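Local coordinates for aspartate-semialdehyde dehydrogenase 2 (Vibrio cholerae, PDB 2R00), which catalyses the NADPH-dependent reductive dephosphorylation of L-aspartyl-4-phosphate to L-aspartate-semialdehyde, an early step toward lysine, threonine and methionine, at residues A[108-112]-A[137-141]; A[132-136]-A[244-248]; A[149-153]-A[228-232]; A[291-297]-A[308-312]. All coordinates share one frame; numbering follows the deposited sequence.

Contact 1 (A[108-112]-A[137-141])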
loop_
_atom_site.group_PDB
_atom_site.type_symbol
_atom_site.label_atom_id
_atom_site.label_comp_id
_atom_site.label_asym_id
_atom_site.label_seq_id
_atom_site.Cartn_x
_atom_site.Cartn_y
_atom_site.Cartn_z
ATOM N N VAL A 108 -7.674 24.598 -4.236
ATOM C CA VAL A 108 -6.318 25.143 -4.128
ATOM C C VAL A 108 -5.376 24.415 -3.167
ATOM O O VAL A 108 -5.710 24.195 -2.014
ATOM C CB VAL A 108 -6.352 26.669 -3.797
ATOM C CG1 VAL A 108 -4.953 27.214 -3.600
ATOM C CG2 VAL A 108 -7.100 27.441 -4.906
ATOM N N VAL A 109 -4.204 24.044 -3.684
ATOM C CA VAL A 109 -3.029 23.685 -2.887
ATOM C C VAL A 109 -1.972 24.770 -3.180
ATOM O O VAL A 109 -1.458 24.843 -4.302
ATOM C CB VAL A 109 -2.451 22.300 -3.301
ATOM C CG1 VAL A 109 -1.118 22.023 -2.580
ATOM C CG2 VAL A 109 -3.464 21.175 -3.035
ATOM N N PRO A 110 -1.698 25.658 -2.196
ATOM C CA PRO A 110 -0.840 26.832 -2.423
ATOM C C PRO A 110 0.563 26.584 -2.987
ATOM O O PRO A 110 1.100 27.468 -3.632
ATOM C CB PRO A 110 -0.767 27.491 -1.038
ATOM C CG PRO A 110 -2.019 27.079 -0.376
ATOM C CD PRO A 110 -2.241 25.661 -0.827
ATOM N N GLU A 111 1.142 25.403 -2.772
ATOM C CA GLU A 111 2.454 25.094 -3.342
ATOM C C GLU A 111 2.336 24.719 -4.816
ATOM O O GLU A 111 3.330 24.701 -5.548
ATOM C CB GLU A 111 3.121 23.949 -2.579
ATOM C CG GLU A 111 3.446 24.269 -1.130
ATOM C CD GLU A 111 2.339 23.876 -0.175
ATOM O OE1 GLU A 111 1.163 23.753 -0.605
ATOM O OE2 GLU A 111 2.653 23.688 1.021
ATOM N N VAL A 112 1.117 24.423 -5.252
ATOM C CA VAL A 112 0.920 23.886 -6.589
ATOM C C VAL A 112 0.201 24.865 -7.516
ATOM O O VAL A 112 0.735 25.220 -8.576
ATOM C CB VAL A 112 0.185 22.521 -6.537
ATOM C CG1 VAL A 112 -0.073 21.989 -7.932
ATOM C CG2 VAL A 112 0.989 21.523 -5.717
ATOM N N LEU A 137 -0.206 15.908 -4.062
ATOM C CA LEU A 137 0.073 16.996 -4.994
ATOM C C LEU A 137 1.302 17.825 -4.614
ATOM O O LEU A 137 2.054 18.275 -5.488
ATOM C CB LEU A 137 -1.159 17.888 -5.141
ATOM C CG LEU A 137 -2.030 17.466 -6.330
ATOM C CD1 LEU A 137 -3.454 17.754 -6.085
ATOM C CD2 LEU A 137 -1.583 18.175 -7.593
ATOM N N VAL A 138 1.495 18.038 -3.319
ATOM C CA VAL A 138 2.718 18.668 -2.831
ATOM C C VAL A 138 3.941 17.840 -3.256
ATOM O O VAL A 138 4.889 18.371 -3.840
ATOM C CB VAL A 138 2.663 18.910 -1.312
ATOM C CG1 VAL A 138 4.037 19.271 -0.768
ATOM C CG2 VAL A 138 1.678 20.051 -1.004
ATOM N N ALA A 139 3.899 16.538 -2.986
ATOM C CA ALA A 139 4.994 15.631 -3.334
ATOM C C ALA A 139 5.266 15.499 -4.831
ATOM O O ALA A 139 6.415 15.372 -5.231
ATOM C CB ALA A 139 4.766 14.244 -2.705
ATOM N N LEU A 140 4.220 15.525 -5.653
ATOM C CA LEU A 140 4.346 15.257 -7.092
ATOM C C LEU A 140 4.684 16.467 -7.957
ATOM O O LEU A 140 5.266 16.321 -9.032
ATOM C CB LEU A 140 3.066 14.610 -7.628
ATOM C CG LEU A 140 3.017 13.092 -7.843
ATOM C CD1 LEU A 140 3.860 12.321 -6.864
ATOM C CD2 LEU A 140 1.581 12.584 -7.852
ATOM N N LYS A 141 4.297 17.652 -7.496
ATOM C CA LYS A 141 4.479 18.874 -8.281
ATOM C C LYS A 141 5.904 19.100 -8.831
ATOM O O LYS A 141 6.037 19.403 -10.023
ATOM C CB LYS A 141 3.956 20.109 -7.522
ATOM C CG LYS A 141 3.892 21.406 -8.350
ATOM C CD LYS A 141 3.195 21.213 -9.696
ATOM C CE LYS A 141 2.797 22.554 -10.317
ATOM N NZ LYS A 141 3.825 23.610 -10.127
HETATM O O HOH W 1 4.236 24.814 -7.866
#
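Val112 pushes its side chain against Lys141 and the carbonyl of Leu137. Its CG1 stands anti to the backbone N (chi1 178°), which sets the two methyls to separate tasks. Val112 CG2 drops to 3.4 Å from Leu137 O and also touches Lys141 CB. Val112 CG1 lies along the outer part of the lysine, 3.8 Å from Lys141 CE, and meets Leu137 CD2 as well. The lysine curls over the valine because its chain, running out from the helix with CG anti to the backbone N, bends at chi2 (49°) and again at chi4. With those bends Lys141 NZ lies 2.6 Å from a water that donates in turn to Glu111 O. Lys141 NZ also forms a salt bridge with Asp145, one turn further along the helix, so its charge has a partner beyond the water. On the other flank, Val138 extends CG2 between Val109 and Glu111. Val109 CG1 touches Val138 CG2 at 3.8 Å, and Glu111 OE1 comes equally near that methyl. The other carboxylate oxygen, Glu111 OE2, is hydrogen-bonded to Gln326 of helix 316-335. Val112 N bonds back to Val109 O at 2.8 Å, closing a type I beta turn with Pro110 and Glu111 at its corners. Ile223 of helix 211-223 covers Val109, Val112 and Leu137 together. The arrangement is a beta turn from the loop between strands 91-94 and 125-127, seated on the helix that starts at Cys131, the residue forming the acyl-thioester intermediate.

Contact 2 (A[132-136]-A[244-248]); sequences STIQM and HAEAV
Gln135 and His244 meet where the helix starting at the catalytic Cys131 lies on the mixed sheet of the dimerization domain. His244 is the predicted proton acceptor of the active site, and Gln135 adjoins both it and Cys131. The imidazole and the Gln135 amide stand almost perpendicular, their planes 80° apart. ND1 of His244 donates to Gln135 OE1 over 2.6 Å; the bond is bent (137° at the hydrogen), and the oxygen lies somewhat out of the ring plane. His244 reaches the helix because its CG is anti to the backbone N (chi1 180°), while the extended arm of Gln135 comes across to meet it. The bond would limit rotation of the imidazole; the His244 side chain also lies close to Gln158, a predicted substrate-binding residue.

Two residues on, Glu246 runs straight out from the same side of the strand and ends at the helix backbone. Its carboxyl group passes near the edge of the imidazole, and Glu246 OE2, in the ring plane, lies 2.5 Å from Ser132 O. The other oxygen turns along the helix toward Met136. Further along the strand, Val248 CG2 makes a loose contact with Met136 CG. Met136 CB comes within 3.4 Å of Glu246 OE1.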
loop_
_atom_site.group_PDB
_atom_site.type_symbol
_atom_site.label_atom_id
_atom_site.label_comp_id
_atom_site.label_asym_id
_atom_site.label_seq_id
_atom_site.Cartn_x
_atom_site.Cartn_y
_atom_site.Cartn_z
ATOM N N SER A 132 -5.599 13.764 1.554
ATOM C CA SER A 132 -4.992 12.800 0.635
ATOM C C SER A 132 -4.469 13.455 -0.645
ATOM O O SER A 132 -3.356 13.165 -1.088
ATOM C CB SER A 132 -6.006 11.731 0.243
ATOM O OG SER A 132 -6.024 10.673 1.178
ATOM N N THR A 133 -5.290 14.318 -1.241
ATOM C CA THR A 133 -4.942 15.014 -2.482
ATOM C C THR A 133 -3.882 16.089 -2.230
ATOM O O THR A 133 -2.958 16.245 -3.023
ATOM C CB THR A 133 -6.180 15.677 -3.123
ATOM O OG1 THR A 133 -7.238 14.720 -3.215
ATOM C CG2 THR A 133 -5.844 16.211 -4.513
ATOM N N ILE A 134 -4.030 16.830 -1.136
ATOM C CA ILE A 134 -3.009 17.799 -0.713
ATOM C C ILE A 134 -1.629 17.126 -0.596
ATOM O O ILE A 134 -0.674 17.541 -1.256
ATOM C CB ILE A 134 -3.385 18.484 0.620
ATOM C CG1 ILE A 134 -4.690 19.280 0.471
ATOM C CG2 ILE A 134 -2.231 19.402 1.106
ATOM C CD1 ILE A 134 -5.277 19.772 1.800
ATOM N N GLN A 135 -1.550 16.077 0.217
ATOM C CA GLN A 135 -0.313 15.312 0.445
ATOM C C GLN A 135 0.361 14.929 -0.871
ATOM O O GLN A 135 1.548 15.196 -1.076
ATOM C CB GLN A 135 -0.643 14.000 1.159
ATOM C CG GLN A 135 -0.581 13.972 2.674
ATOM C CD GLN A 135 -1.098 12.645 3.231
ATOM O OE1 GLN A 135 -2.132 12.619 3.906
ATOM N NE2 GLN A 135 -0.400 11.531 2.930
ATOM N N MET A 136 -0.410 14.288 -1.754
ATOM C CA MET A 136 0.118 13.750 -3.004
ATOM C C MET A 136 0.595 14.854 -3.948
ATOM O O MET A 136 1.659 14.742 -4.568
ATOM C CB MET A 136 -0.932 12.860 -3.700
ATOM C CG MET A 136 -0.429 12.211 -4.996
ATOM S SD MET A 136 -1.608 11.113 -5.809
ATOM C CE MET A 136 -2.824 12.257 -6.449
ATOM N N HIS A 244 -2.135 9.009 8.224
ATOM C CA HIS A 244 -2.531 8.717 6.861
ATOM C C HIS A 244 -1.305 8.469 5.998
ATOM O O HIS A 244 -0.280 9.133 6.158
ATOM C CB HIS A 244 -3.354 9.887 6.299
ATOM C CG HIS A 244 -3.804 9.688 4.887
ATOM N ND1 HIS A 244 -3.177 10.292 3.817
ATOM C CD2 HIS A 244 -4.806 8.942 4.365
ATOM C CE1 HIS A 244 -3.776 9.929 2.697
ATOM N NE2 HIS A 244 -4.766 9.108 3.001
ATOM N N ALA A 245 -1.416 7.519 5.080
ATOM C CA ALA A 245 -0.304 7.202 4.186
ATOM C C ALA A 245 -0.796 6.973 2.765
ATOM O O ALA A 245 -1.961 6.623 2.560
ATOM C CB ALA A 245 0.452 5.982 4.691
ATOM N N GLU A 246 0.100 7.186 1.799
ATOM C CA GLU A 246 -0.152 6.930 0.384
ATOM C C GLU A 246 1.077 6.322 -0.249
ATOM O O GLU A 246 2.178 6.767 0.012
ATOM C CB GLU A 246 -0.434 8.220 -0.366
ATOM C CG GLU A 246 -1.507 9.055 0.237
ATOM C CD GLU A 246 -1.686 10.338 -0.487
ATOM O OE1 GLU A 246 -0.692 10.899 -0.993
ATOM O OE2 GLU A 246 -2.827 10.788 -0.551
ATOM N N ALA A 247 0.869 5.314 -1.086
ATOM C CA ALA A 247 1.912 4.755 -1.936
ATOM C C ALA A 247 1.647 5.288 -3.334
ATOM O O ALA A 247 0.518 5.178 -3.839
ATOM C CB ALA A 247 1.841 3.226 -1.927
ATOM N N VAL A 248 2.660 5.898 -3.948
ATOM C CA VAL A 248 2.470 6.588 -5.229
ATOM C C VAL A 248 3.401 6.041 -6.298
ATOM O O VAL A 248 4.624 5.978 -6.106
ATOM C CB VAL A 248 2.712 8.137 -5.126
ATOM C CG1 VAL A 248 2.285 8.840 -6.424
ATOM C CG2 VAL A 248 1.976 8.733 -3.936
#

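Contact 3 (A[149-153]-A[228-232])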
loop_
_atom_site.group_PDB
_atom_site.type_symbol
_atom_site.label_atom_id
_atom_site.label_comp_id
_atom_site.label_asym_id
_atom_site.label_seq_id
_atom_site.Cartn_x
_atom_site.Cartn_y
_atom_site.Cartn_z
ATOM N N ILE A 149 3.818 14.364 -16.038
ATOM C CA ILE A 149 3.205 13.139 -15.537
ATOM C C ILE A 149 2.104 12.674 -16.481
ATOM O O ILE A 149 1.180 13.425 -16.802
ATOM C CB ILE A 149 2.641 13.294 -14.095
ATOM C CG1 ILE A 149 3.755 13.657 -13.106
ATOM C CG2 ILE A 149 1.934 11.993 -13.654
ATOM C CD1 ILE A 149 3.266 13.988 -11.721
ATOM N N GLU A 150 2.230 11.426 -16.919
ATOM C CA GLU A 150 1.290 10.793 -17.830
ATOM C C GLU A 150 0.210 10.069 -17.034
ATOM O O GLU A 150 -0.984 10.228 -17.298
ATOM C CB GLU A 150 2.053 9.810 -18.725
ATOM C CG GLU A 150 1.263 9.194 -19.864
ATOM C CD GLU A 150 2.141 8.342 -20.778
ATOM O OE1 GLU A 150 1.807 8.216 -21.983
ATOM O OE2 GLU A 150 3.179 7.809 -20.297
ATOM N N ARG A 151 0.644 9.284 -16.046
ATOM C CA ARG A 151 -0.260 8.471 -15.251
ATOM C C ARG A 151 0.195 8.386 -13.792
ATOM O O ARG A 151 1.384 8.212 -13.516
ATOM C CB ARG A 151 -0.345 7.076 -15.858
ATOM C CG ARG A 151 -1.470 6.216 -15.314
ATOM C CD ARG A 151 -1.452 4.821 -15.934
ATOM N NE ARG A 151 -0.874 4.841 -17.275
ATOM C CZ ARG A 151 0.228 4.181 -17.624
ATOM N NH1 ARG A 151 0.857 3.420 -16.732
ATOM N NH2 ARG A 151 0.689 4.271 -18.867
ATOM N N ILE A 152 -0.763 8.534 -12.873
ATOM C CA ILE A 152 -0.532 8.312 -11.435
ATOM C C ILE A 152 -1.382 7.131 -10.980
ATOM O O ILE A 152 -2.607 7.124 -11.171
ATOM C CB ILE A 152 -0.926 9.545 -10.563
ATOM C CG1 ILE A 152 -0.128 10.794 -10.961
ATOM C CG2 ILE A 152 -0.721 9.243 -9.065
ATOM C CD1 ILE A 152 -0.791 12.126 -10.535
ATOM N N ASN A 153 -0.727 6.136 -10.391
ATOM C CA ASN A 153 -1.410 5.093 -9.644
ATOM C C ASN A 153 -1.085 5.270 -8.158
ATOM O O ASN A 153 0.087 5.308 -7.760
ATOM C CB ASN A 153 -1.005 3.701 -10.149
ATOM C CG ASN A 153 -1.656 3.353 -11.497
ATOM O OD1 ASN A 153 -1.574 4.125 -12.452
ATOM N ND2 ASN A 153 -2.305 2.193 -11.570
ATOM N N SER A 228 -5.602 15.606 -19.157
ATOM C CA SER A 228 -4.860 14.500 -19.773
ATOM C C SER A 228 -4.147 13.581 -18.767
ATOM O O SER A 228 -3.839 12.425 -19.087
ATOM C CB SER A 228 -3.885 15.005 -20.843
ATOM O OG SER A 228 -2.703 15.549 -20.276
ATOM N N ILE A 229 -3.897 14.075 -17.556
ATOM C CA ILE A 229 -3.289 13.225 -16.529
ATOM C C ILE A 229 -4.277 12.163 -16.087
ATOM O O ILE A 229 -5.369 12.468 -15.599
ATOM C CB ILE A 229 -2.799 13.986 -15.289
ATOM C CG1 ILE A 229 -1.951 15.189 -15.687
ATOM C CG2 ILE A 229 -1.960 13.064 -14.419
ATOM C CD1 ILE A 229 -1.415 15.980 -14.493
ATOM N N MET A 230 -3.884 10.910 -16.266
ATOM C CA MET A 230 -4.685 9.800 -15.767
ATOM C C MET A 230 -4.306 9.480 -14.323
ATOM O O MET A 230 -3.128 9.475 -13.959
ATOM C CB MET A 230 -4.563 8.586 -16.691
ATOM C CG MET A 230 -5.156 8.825 -18.107
ATOM S SD MET A 230 -6.959 9.111 -18.169
ATOM C CE MET A 230 -7.048 10.905 -18.287
ATOM N N VAL A 231 -5.327 9.252 -13.504
ATOM C CA VAL A 231 -5.160 8.994 -12.081
ATOM C C VAL A 231 -5.950 7.737 -11.742
ATOM O O VAL A 231 -7.140 7.639 -12.036
ATOM C CB VAL A 231 -5.679 10.168 -11.214
ATOM C CG1 VAL A 231 -5.305 9.946 -9.746
ATOM C CG2 VAL A 231 -5.139 11.530 -11.725
ATOM N N ASN A 232 -5.281 6.776 -11.124
ATOM C CA ASN A 232 -5.897 5.496 -10.786
ATOM C C ASN A 232 -5.734 5.208 -9.292
ATOM O O ASN A 232 -4.738 4.609 -8.881
ATOM C CB ASN A 232 -5.258 4.407 -11.653
ATOM C CG ASN A 232 -5.374 4.719 -13.141
ATOM O OD1 ASN A 232 -6.475 4.806 -13.665
ATOM N ND2 ASN A 232 -4.243 4.931 -13.808
#
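Asn153 and Asn232 both carry CG anti to the carbonyl carbon, with chi1 at -75° and -56°, and this lays their amides together on one face of two neighbouring parallel strands. Asn232 ND2 donates to Asn153 OD1 at 3.1 Å in a nearly straight bond. The oxygen sits in the amide plane of Asn232, yet the donor stands well above the carbonyl plane of Asn153, and the two amide planes are 57° apart. Each has its stronger partner across the dimer interface: Asn153 ND2 bonds to Asp300 of the second subunit, and Asn232 OD1 to the backbone N of its Ile301.

Strands 149-159 and 230-238, with helix 211-223 between them in the chain, form a beta-alpha-beta crossover at one margin of the mixed sheet. The ladder alternates as parallel pairing requires. Met230 N reaches Glu150 O at 3.2 Å; Ile152 then uses both its backbone polar atoms, N to Met230 O at 2.8 Å and O to Asn232 N at 2.7 Å. Glu150 and Arg151 both face Glu251 on the far side of their strand, a classic beta bulge.

Ile152 and Val231 make the other face, and Ile149 and Ile229 extend the apolar patch at the corner before the strands. Ile152 CD1 approaches Ile229 CG2 at 4.2 Å, and Ile149 CG2 meets the same methyl; helices 131-147 and 211-223 cover this side. Back with the asparagines, the aliphatic base of Arg151 crosses the Asn232 amide, Arg151 CG lying 3.4 Å from Asn232 ND2.

Contact 4 (A[291-297]-A[308-312]); sequences HVLVGRV and NLWVV
Leu293 and Val312 pair near one end of a beta hairpin, strands 292-300 and 306-313, which belongs to the mixed sheet of the dimerization domain. Backbone bonds come first. Leu293 and Val312 exchange two, Leu293 N to Val312 O at 3.2 Å and Val312 N to Leu293 O at 2.8 Å, and Gly295 and Trp310 exchange another two. Val294 and Val311, between them, are a non-hydrogen-bonded pair, with Val294 CA giving a CH contact to Trp310 O. Beyond Gly295 the register slips by one: Arg296 takes up a left-handed backbone conformation (phi 51°), and Val297 rather than Arg296 comes alongside Leu309, an extra residue as in a beta bulge.

The apolar contacts lie mostly on the face covered by helices 131-147 and 258-267. Val292 CG1 and Val311 CG1 are pressed to 3.5 Å, closer than methyls usually sit. Val294 CG1 meets Leu309 CD1 at 3.8 Å, and Val297 CG2 rests on Leu309 CB.

The remaining interaction is a cation-pi contact. Arg296 and Trp310 run side by side, and the arginine, bent at chi3, brings its head over the indole. Pro199 and Cys197 of the second subunit pack on this pair. Arg296 CZ stands 4.0 Å from the centroid of the five-membered ring of Trp310, only 5° from its normal. The guanidinium does not lie flat there: its plane is turned 65° from the indole, so it comes down edge first. The leading atom of the guanidinium, Arg296 NH2, reaches Trp310 CD2 at 3.2 Å.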
loop_
_atom_site.group_PDB
_atom_site.type_symbol
_atom_site.label_atom_id
_atom_site.label_comp_id
_atom_site.label_asym_id
_atom_site.label_seq_id
_atom_site.Cartn_x
_atom_site.Cartn_y
_atom_site.Cartn_z
ATOM N N HIS A 291 3.747 19.026 7.708
ATOM C CA HIS A 291 4.683 18.824 6.614
ATOM C C HIS A 291 4.360 17.521 5.892
ATOM O O HIS A 291 3.800 16.587 6.473
ATOM C CB HIS A 291 6.120 18.786 7.140
ATOM C CG HIS A 291 6.760 20.135 7.271
ATOM N ND1 HIS A 291 6.124 21.214 7.851
ATOM C CD2 HIS A 291 7.993 20.571 6.916
ATOM C CE1 HIS A 291 6.932 22.260 7.835
ATOM N NE2 HIS A 291 8.072 21.896 7.273
ATOM N N VAL A 292 4.715 17.475 4.617
ATOM C CA VAL A 292 4.505 16.305 3.788
ATOM C C VAL A 292 5.760 15.427 3.917
ATOM O O VAL A 292 6.847 15.805 3.467
ATOM C CB VAL A 292 4.196 16.734 2.327
ATOM C CG1 VAL A 292 4.175 15.549 1.377
ATOM C CG2 VAL A 292 2.860 17.485 2.275
ATOM N N LEU A 293 5.600 14.282 4.578
ATOM C CA LEU A 293 6.696 13.359 4.874
ATOM C C LEU A 293 6.835 12.354 3.732
ATOM O O LEU A 293 5.895 11.606 3.448
ATOM C CB LEU A 293 6.412 12.628 6.190
ATOM C CG LEU A 293 6.604 13.238 7.590
ATOM C CD1 LEU A 293 6.893 14.746 7.625
ATOM C CD2 LEU A 293 5.420 12.879 8.485
ATOM N N VAL A 294 7.994 12.359 3.068
ATOM C CA VAL A 294 8.225 11.523 1.875
ATOM C C VAL A 294 9.392 10.547 2.101
ATOM O O VAL A 294 10.390 10.907 2.723
ATOM C CB VAL A 294 8.445 12.385 0.601
ATOM C CG1 VAL A 294 8.749 11.517 -0.616
ATOM C CG2 VAL A 294 7.206 13.273 0.313
ATOM N N GLY A 295 9.231 9.305 1.638
ATOM C CA GLY A 295 10.286 8.283 1.736
ATOM C C GLY A 295 10.138 7.173 0.712
ATOM O O GLY A 295 9.228 7.211 -0.125
ATOM N N ARG A 296 11.026 6.177 0.792
ATOM C CA ARG A 296 11.042 5.017 -0.111
ATOM C C ARG A 296 11.003 5.462 -1.580
ATOM O O ARG A 296 10.286 4.883 -2.394
ATOM C CB ARG A 296 9.905 4.014 0.240
ATOM C CG ARG A 296 9.997 2.615 -0.410
ATOM C CD ARG A 296 9.283 1.504 0.420
ATOM N NE ARG A 296 8.116 2.021 1.133
ATOM C CZ ARG A 296 7.673 1.601 2.313
ATOM N NH1 ARG A 296 8.277 0.630 2.989
ATOM N NH2 ARG A 296 6.602 2.175 2.819
ATOM N N VAL A 297 11.780 6.503 -1.898
ATOM C CA VAL A 297 11.852 7.069 -3.262
ATOM C C VAL A 297 12.790 6.271 -4.181
ATOM O O VAL A 297 13.991 6.171 -3.919
ATOM C CB VAL A 297 12.272 8.565 -3.245
ATOM C CG1 VAL A 297 12.305 9.149 -4.668
ATOM C CG2 VAL A 297 11.349 9.394 -2.327
ATOM N N ASN A 308 8.569 5.860 -7.895
ATOM C CA ASN A 308 7.802 5.383 -6.752
ATOM C C ASN A 308 8.197 6.153 -5.498
ATOM O O ASN A 308 9.368 6.458 -5.299
ATOM C CB ASN A 308 8.070 3.893 -6.511
ATOM C CG ASN A 308 7.665 3.034 -7.683
ATOM O OD1 ASN A 308 6.490 2.695 -7.838
ATOM N ND2 ASN A 308 8.634 2.675 -8.517
ATOM N N LEU A 309 7.212 6.454 -4.659
ATOM C CA LEU A 309 7.438 7.114 -3.377
ATOM C C LEU A 309 6.242 6.863 -2.474
ATOM O O LEU A 309 5.150 6.562 -2.958
ATOM C CB LEU A 309 7.657 8.626 -3.553
ATOM C CG LEU A 309 6.513 9.450 -4.174
ATOM C CD1 LEU A 309 6.514 10.855 -3.633
ATOM C CD2 LEU A 309 6.584 9.460 -5.683
ATOM N N TRP A 310 6.464 6.976 -1.169
ATOM C CA TRP A 310 5.401 6.954 -0.176
ATOM C C TRP A 310 5.337 8.301 0.518
ATOM O O TRP A 310 6.358 8.949 0.734
ATOM C CB TRP A 310 5.642 5.856 0.860
ATOM C CG TRP A 310 5.297 4.472 0.363
ATOM C CD1 TRP A 310 5.835 3.829 -0.720
ATOM C CD2 TRP A 310 4.355 3.559 0.943
ATOM N NE1 TRP A 310 5.277 2.577 -0.854
ATOM C CE2 TRP A 310 4.370 2.384 0.155
ATOM C CE3 TRP A 310 3.494 3.622 2.049
ATOM C CZ2 TRP A 310 3.561 1.282 0.441
ATOM C CZ3 TRP A 310 2.691 2.535 2.329
ATOM C CH2 TRP A 310 2.732 1.373 1.534
ATOM N N VAL A 311 4.118 8.720 0.840
ATOM C CA VAL A 311 3.859 10.036 1.399
ATOM C C VAL A 311 3.012 9.828 2.637
ATOM O O VAL A 311 2.017 9.099 2.597
ATOM C CB VAL A 311 3.099 10.938 0.380
ATOM C CG1 VAL A 311 2.933 12.345 0.923
ATOM C CG2 VAL A 311 3.811 10.969 -0.942
ATOM N N VAL A 312 3.421 10.441 3.743
ATOM C CA VAL A 312 2.743 10.269 5.020
ATOM C C VAL A 312 2.351 11.626 5.622
ATOM O O VAL A 312 3.074 12.615 5.483
ATOM C CB VAL A 312 3.606 9.419 6.017
ATOM C CG1 VAL A 312 3.025 9.440 7.420
ATOM C CG2 VAL A 312 3.717 7.964 5.536
#

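Overall arrangement
Contacts 1, 2 and 4 are buried, and contact 3 is only partly so. Helix 131-147 carries both contact 1 and contact 2, but meets different partners: a loop turn in contact 1, with methyl packing and a water bridge, and the sheet in contact 2, with polar groups around the predicted proton acceptor. Contacts 2, 3 and 4 reach the same mixed sheet, and all three touch the second subunit; strands 244-252 and 306-313, neighbours in the sheet, tie contacts 2 and 4 together through backbone bonds. Contact 3 pairs parallel strands, contact 4 antiparallel ones. Leu140 and Met136 of the helix extend to Ile152, bringing contact 3 into the same apolar layer.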